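Local coordinates for uncharacterized protein (Leptospirillum rubarum, PDB 3OMD), which is of unknown function but belongs to the DUF5069 family and is built of helices and loops without beta strands, at residues L8-L20 and W133-V145. Numbering follows the deposited sequence.
Sequences LTKQFPRSPVDRL and WVKLLDLEEKRPV
R143 reaches back to the loop 8-20 from the Schellman motif that ends helix 133-140, where K142 has positive phi and R143 N returns to D138 O. R143 NH2 donates to P13 O at 2.8 Å, while the backbone of S15 lies over one guanidinium face, S15 N 3.5 Å above the plane. On its own segment, R143 NH1 divides between two carboxylates: E141 OE1 sits in the guanidinium plane and is met through its anti lone pair, and D138 OD1 is approached nearly end-on, at 2.9 Å. S15 OG takes the syn lone pair of that same D138 OD1, so one oxygen accepts two donors. A chi1 of 175° swings S15 OG away from its own N, toward the carbonyl side, where it also accepts from V17 N in an ST turn that fixes the hydroxyl. A leucine in place of R143 would probably leave P13 O without this donor and D138 OD1 without its guanidinium partner, with E141 still paired to R28. Flanking this network, E141 CA sits over the face of the F12 ring, 3.9 Å from its centroid, a CH-pi contact, and P16 packs on V134 and L137. Further out, R28 of helix 26-38 and Y44 hold E141, and Y102 of helix 92-104 touches both P16 and V134. The P16-V134 contact closes CB to CB at 3.7 Å.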
loop_
_atom_site.group_PDB
_atom_site.type_symbol
_atom_site.label_atom_id
_atom_site.label_comp_id
_atom_site.label_asym_id
_atom_site.label_seq_id
_atom_site.Cartn_x
_atom_site.Cartn_y
_atom_site.Cartn_z
ATOM N N LEU A 8 -12.600 6.106 -1.681
ATOM C CA LEU A 8 -11.702 6.211 -0.532
ATOM C C LEU A 8 -11.883 7.525 0.245
ATOM O O LEU A 8 -11.088 7.818 1.142
ATOM C CB LEU A 8 -10.213 5.994 -0.920
ATOM C CG LEU A 8 -9.895 4.716 -1.685
ATOM C CD1 LEU A 8 -8.410 4.518 -1.920
ATOM C CD2 LEU A 8 -10.453 3.470 -0.971
ATOM N N THR A 9 -12.937 8.294 -0.059
ATOM C CA THR A 9 -13.346 9.299 0.911
ATOM C C THR A 9 -14.205 8.665 2.024
ATOM O O THR A 9 -14.419 9.306 3.058
ATOM C CB THR A 9 -14.137 10.483 0.289
ATOM O OG1 THR A 9 -15.440 10.049 -0.101
ATOM C CG2 THR A 9 -13.441 11.066 -0.924
ATOM N N LYS A 10 -14.693 7.434 1.791
ATOM C CA LYS A 10 -15.716 6.755 2.616
ATOM C C LYS A 10 -15.167 5.462 3.240
ATOM O O LYS A 10 -15.764 4.923 4.182
ATOM C CB LYS A 10 -16.920 6.364 1.740
ATOM C CG LYS A 10 -17.684 7.515 1.148
ATOM C CD LYS A 10 -18.553 8.119 2.210
ATOM C CE LYS A 10 -19.216 9.358 1.668
ATOM N NZ LYS A 10 -20.524 9.018 1.050
ATOM N N GLN A 11 -14.087 4.933 2.667
ATOM C CA GLN A 11 -13.440 3.710 3.155
ATOM C C GLN A 11 -11.940 3.886 3.134
ATOM O O GLN A 11 -11.448 4.740 2.412
ATOM C CB GLN A 11 -13.817 2.511 2.317
ATOM C CG GLN A 11 -13.191 2.454 0.986
ATOM C CD GLN A 11 -13.308 1.064 0.335
ATOM O OE1 GLN A 11 -12.508 0.162 0.540
ATOM N NE2 GLN A 11 -14.255 0.949 -0.514
ATOM N N PHE A 12 -11.215 3.094 3.911
ATOM C CA PHE A 12 -9.739 3.126 3.855
ATOM C C PHE A 12 -9.286 1.955 2.989
ATOM O O PHE A 12 -9.874 0.859 3.048
ATOM C CB PHE A 12 -9.144 2.868 5.255
ATOM C CG PHE A 12 -9.574 3.869 6.298
ATOM C CD1 PHE A 12 -9.459 5.245 6.072
ATOM C CD2 PHE A 12 -10.080 3.413 7.508
ATOM C CE1 PHE A 12 -9.868 6.162 7.094
ATOM C CE2 PHE A 12 -10.506 4.317 8.511
ATOM C CZ PHE A 12 -10.393 5.674 8.298
ATOM N N PRO A 13 -8.213 2.156 2.233
ATOM C CA PRO A 13 -7.601 0.979 1.603
ATOM C C PRO A 13 -7.015 0.080 2.693
ATOM O O PRO A 13 -6.769 0.534 3.825
ATOM C CB PRO A 13 -6.509 1.575 0.709
ATOM C CG PRO A 13 -6.119 2.880 1.396
ATOM C CD PRO A 13 -7.379 3.380 2.139
ATOM N N ARG A 14 -6.788 -1.183 2.361
ATOM C CA ARG A 14 -6.362 -2.157 3.380
ATOM C C ARG A 14 -4.972 -1.869 3.939
ATOM O O ARG A 14 -4.178 -1.099 3.340
ATOM C CB ARG A 14 -6.482 -3.591 2.814
ATOM C CG ARG A 14 -7.985 -4.021 2.797
ATOM C CD ARG A 14 -8.232 -5.324 2.055
ATOM N NE ARG A 14 -7.902 -5.183 0.642
ATOM C CZ ARG A 14 -7.870 -6.217 -0.201
ATOM N NH1 ARG A 14 -8.125 -7.444 0.238
ATOM N NH2 ARG A 14 -7.545 -6.024 -1.468
ATOM N N SER A 15 -4.700 -2.495 5.089
ATOM C CA SER A 15 -3.465 -2.230 5.807
ATOM C C SER A 15 -2.231 -2.532 4.971
ATOM O O SER A 15 -2.182 -3.547 4.267
ATOM C CB SER A 15 -3.419 -3.102 7.065
ATOM O OG SER A 15 -2.159 -2.933 7.715
ATOM N N PRO A 16 -1.183 -1.712 5.112
ATOM C CA PRO A 16 0.130 -2.023 4.504
ATOM C C PRO A 16 0.587 -3.446 4.815
ATOM O O PRO A 16 1.292 -4.045 4.000
ATOM C CB PRO A 16 1.076 -1.027 5.216
ATOM C CG PRO A 16 0.191 0.208 5.395
ATOM C CD PRO A 16 -1.173 -0.414 5.828
ATOM N N VAL A 17 0.266 -3.968 6.002
ATOM C CA VAL A 17 0.825 -5.255 6.440
ATOM C C VAL A 17 -0.228 -6.391 6.470
ATOM O O VAL A 17 0.029 -7.457 7.040
ATOM C CB VAL A 17 1.591 -5.114 7.779
ATOM C CG1 VAL A 17 2.794 -4.121 7.592
ATOM C CG2 VAL A 17 0.652 -4.753 8.934
ATOM N N ASP A 18 -1.368 -6.154 5.806
ATOM C CA ASP A 18 -2.392 -7.190 5.584
ATOM C C ASP A 18 -1.923 -7.915 4.302
ATOM O O ASP A 18 -2.181 -7.459 3.179
ATOM C CB ASP A 18 -3.748 -6.517 5.401
ATOM C CG ASP A 18 -4.887 -7.522 5.203
ATOM O OD1 ASP A 18 -4.628 -8.757 5.143
ATOM O OD2 ASP A 18 -6.022 -7.032 5.090
ATOM N N ARG A 19 -1.215 -9.041 4.479
ATOM C CA ARG A 19 -0.430 -9.601 3.353
ATOM C C ARG A 19 -1.274 -10.443 2.388
ATOM O O ARG A 19 -2.292 -11.058 2.781
ATOM C CB ARG A 19 0.732 -10.436 3.887
ATOM C CG ARG A 19 1.750 -9.583 4.664
ATOM C CD ARG A 19 2.870 -10.443 5.260
ATOM N NE ARG A 19 3.866 -9.581 5.902
ATOM C CZ ARG A 19 4.874 -10.055 6.615
ATOM N NH1 ARG A 19 5.018 -11.380 6.783
ATOM N NH2 ARG A 19 5.761 -9.225 7.151
ATOM N N LEU A 20 -0.825 -10.486 1.131
ATOM C CA LEU A 20 -1.453 -11.321 0.104
ATOM C C LEU A 20 -0.281 -11.960 -0.617
ATOM O O LEU A 20 0.619 -11.278 -1.041
ATOM C CB LEU A 20 -2.268 -10.455 -0.864
ATOM C CG LEU A 20 -2.901 -11.200 -2.064
ATOM C CD1 LEU A 20 -3.802 -12.341 -1.644
ATOM C CD2 LEU A 20 -3.665 -10.182 -2.939
ATOM N N TRP A 133 6.519 4.646 8.869
ATOM C CA TRP A 133 5.410 5.149 8.072
ATOM C C TRP A 133 4.265 4.169 8.023
ATOM O O TRP A 133 3.098 4.602 8.093
ATOM C CB TRP A 133 5.866 5.462 6.642
ATOM C CG TRP A 133 6.770 6.700 6.546
ATOM C CD1 TRP A 133 8.086 6.748 6.147
ATOM C CD2 TRP A 133 6.375 8.056 6.799
ATOM N NE1 TRP A 133 8.541 8.056 6.162
ATOM C CE2 TRP A 133 7.517 8.880 6.562
ATOM C CE3 TRP A 133 5.173 8.656 7.205
ATOM C CZ2 TRP A 133 7.488 10.270 6.730
ATOM C CZ3 TRP A 133 5.131 10.056 7.349
ATOM C CH2 TRP A 133 6.297 10.844 7.132
ATOM N N VAL A 134 4.534 2.875 7.862
ATOM C CA VAL A 134 3.396 1.949 7.678
ATOM C C VAL A 134 2.573 1.833 8.967
ATOM O O VAL A 134 1.354 1.600 8.912
ATOM C CB VAL A 134 3.812 0.586 7.112
ATOM C CG1 VAL A 134 4.446 0.785 5.731
ATOM C CG2 VAL A 134 4.676 -0.214 8.067
ATOM N N LYS A 135 3.210 2.004 10.120
ATOM C CA LYS A 135 2.445 1.964 11.381
ATOM C C LYS A 135 1.641 3.233 11.543
ATOM O O LYS A 135 0.507 3.207 12.056
ATOM C CB LYS A 135 3.352 1.734 12.590
ATOM C CG LYS A 135 3.716 0.270 12.799
ATOM C CD LYS A 135 4.189 0.015 14.234
ATOM C CE LYS A 135 4.483 -1.456 14.515
ATOM N NZ LYS A 135 3.323 -2.385 14.300
ATOM N N LEU A 136 2.192 4.357 11.096
ATOM C CA LEU A 136 1.432 5.611 11.145
ATOM C C LEU A 136 0.155 5.507 10.277
ATOM O O LEU A 136 -0.917 5.976 10.672
ATOM C CB LEU A 136 2.315 6.792 10.706
ATOM C CG LEU A 136 1.658 8.165 10.886
ATOM C CD1 LEU A 136 1.372 8.416 12.373
ATOM C CD2 LEU A 136 2.618 9.232 10.326
ATOM N N LEU A 137 0.278 4.905 9.086
ATOM C CA LEU A 137 -0.905 4.703 8.238
ATOM C C LEU A 137 -1.967 3.876 8.975
ATOM O O LEU A 137 -3.155 4.214 8.913
ATOM C CB LEU A 137 -0.509 4.015 6.932
ATOM C CG LEU A 137 0.262 4.899 5.942
ATOM C CD1 LEU A 137 0.819 4.057 4.809
ATOM C CD2 LEU A 137 -0.652 5.981 5.372
ATOM N N ASP A 138 -1.582 2.765 9.610
ATOM C CA ASP A 138 -2.578 1.971 10.344
ATOM C C ASP A 138 -3.206 2.795 11.460
ATOM O O ASP A 138 -4.397 2.638 11.751
ATOM C CB ASP A 138 -1.947 0.701 10.927
ATOM C CG ASP A 138 -1.965 -0.463 9.976
ATOM O OD1 ASP A 138 -2.680 -0.429 8.954
ATOM O OD2 ASP A 138 -1.263 -1.437 10.305
ATOM N N LEU A 139 -2.402 3.634 12.126
ATOM C CA LEU A 139 -2.947 4.458 13.219
ATOM C C LEU A 139 -3.998 5.415 12.661
ATOM O O LEU A 139 -5.106 5.522 13.242
ATOM C CB LEU A 139 -1.800 5.242 13.888
ATOM C CG LEU A 139 -2.198 6.210 15.003
ATOM C CD1 LEU A 139 -2.624 5.390 16.196
ATOM C CD2 LEU A 139 -0.997 7.094 15.360
ATOM N N GLU A 140 -3.668 6.099 11.555
ATOM C CA GLU A 140 -4.605 7.065 10.969
ATOM C C GLU A 140 -5.880 6.349 10.495
ATOM O O GLU A 140 -6.989 6.941 10.514
ATOM C CB GLU A 140 -3.955 7.844 9.822
ATOM C CG GLU A 140 -4.933 8.828 9.143
ATOM C CD GLU A 140 -4.345 10.181 8.675
ATOM O OE1 GLU A 140 -3.153 10.488 8.895
ATOM O OE2 GLU A 140 -5.134 10.977 8.082
ATOM N N GLU A 141 -5.723 5.093 10.051
ATOM C CA GLU A 141 -6.840 4.331 9.490
ATOM C C GLU A 141 -7.526 3.455 10.562
ATOM O O GLU A 141 -8.248 2.492 10.272
ATOM C CB GLU A 141 -6.361 3.499 8.303
ATOM C CG GLU A 141 -5.999 4.438 7.124
ATOM C CD GLU A 141 -5.409 3.768 5.943
ATOM O OE1 GLU A 141 -5.051 2.558 5.984
ATOM O OE2 GLU A 141 -5.240 4.510 4.948
ATOM N N LYS A 142 -7.298 3.829 11.819
ATOM C CA LYS A 142 -8.084 3.308 12.970
ATOM C C LYS A 142 -7.936 1.799 13.195
ATOM O O LYS A 142 -8.862 1.127 13.690
ATOM C CB LYS A 142 -9.575 3.724 12.860
ATOM C CG LYS A 142 -9.773 5.228 12.675
ATOM C CD LYS A 142 -11.271 5.558 12.567
ATOM C CE LYS A 142 -11.476 7.068 12.489
ATOM N NZ LYS A 142 -12.871 7.419 12.885
ATOM N N ARG A 143 -6.755 1.267 12.874
ATOM C CA ARG A 143 -6.445 -0.141 13.143
ATOM C C ARG A 143 -5.611 -0.232 14.395
ATOM O O ARG A 143 -4.921 0.743 14.735
ATOM C CB ARG A 143 -5.649 -0.770 11.980
ATOM C CG ARG A 143 -6.396 -0.722 10.689
ATOM C CD ARG A 143 -5.776 -1.606 9.633
ATOM N NE ARG A 143 -6.549 -1.365 8.415
ATOM C CZ ARG A 143 -6.270 -0.407 7.528
ATOM N NH1 ARG A 143 -5.134 0.301 7.594
ATOM N NH2 ARG A 143 -7.113 -0.220 6.538
ATOM N N PRO A 144 -5.673 -1.397 15.083
ATOM C CA PRO A 144 -4.795 -1.608 16.231
ATOM C C PRO A 144 -3.348 -1.535 15.764
ATOM O O PRO A 144 -2.982 -2.129 14.728
ATOM C CB PRO A 144 -5.150 -3.032 16.695
ATOM C CG PRO A 144 -6.543 -3.294 16.155
ATOM C CD PRO A 144 -6.535 -2.565 14.824
ATOM N N VAL A 145 -2.563 -0.755 16.487
ATOM C CA VAL A 145 -1.139 -0.662 16.287
ATOM C C VAL A 145 -0.521 -0.619 17.681
ATOM O O VAL A 145 0.686 -0.744 17.858
ATOM C CB VAL A 145 -0.735 0.638 15.529
ATOM C CG1 VAL A 145 0.772 0.752 15.446
ATOM C CG2 VAL A 145 -1.272 0.645 14.155
ATOM O OXT VAL A 145 -1.235 -0.445 18.666
#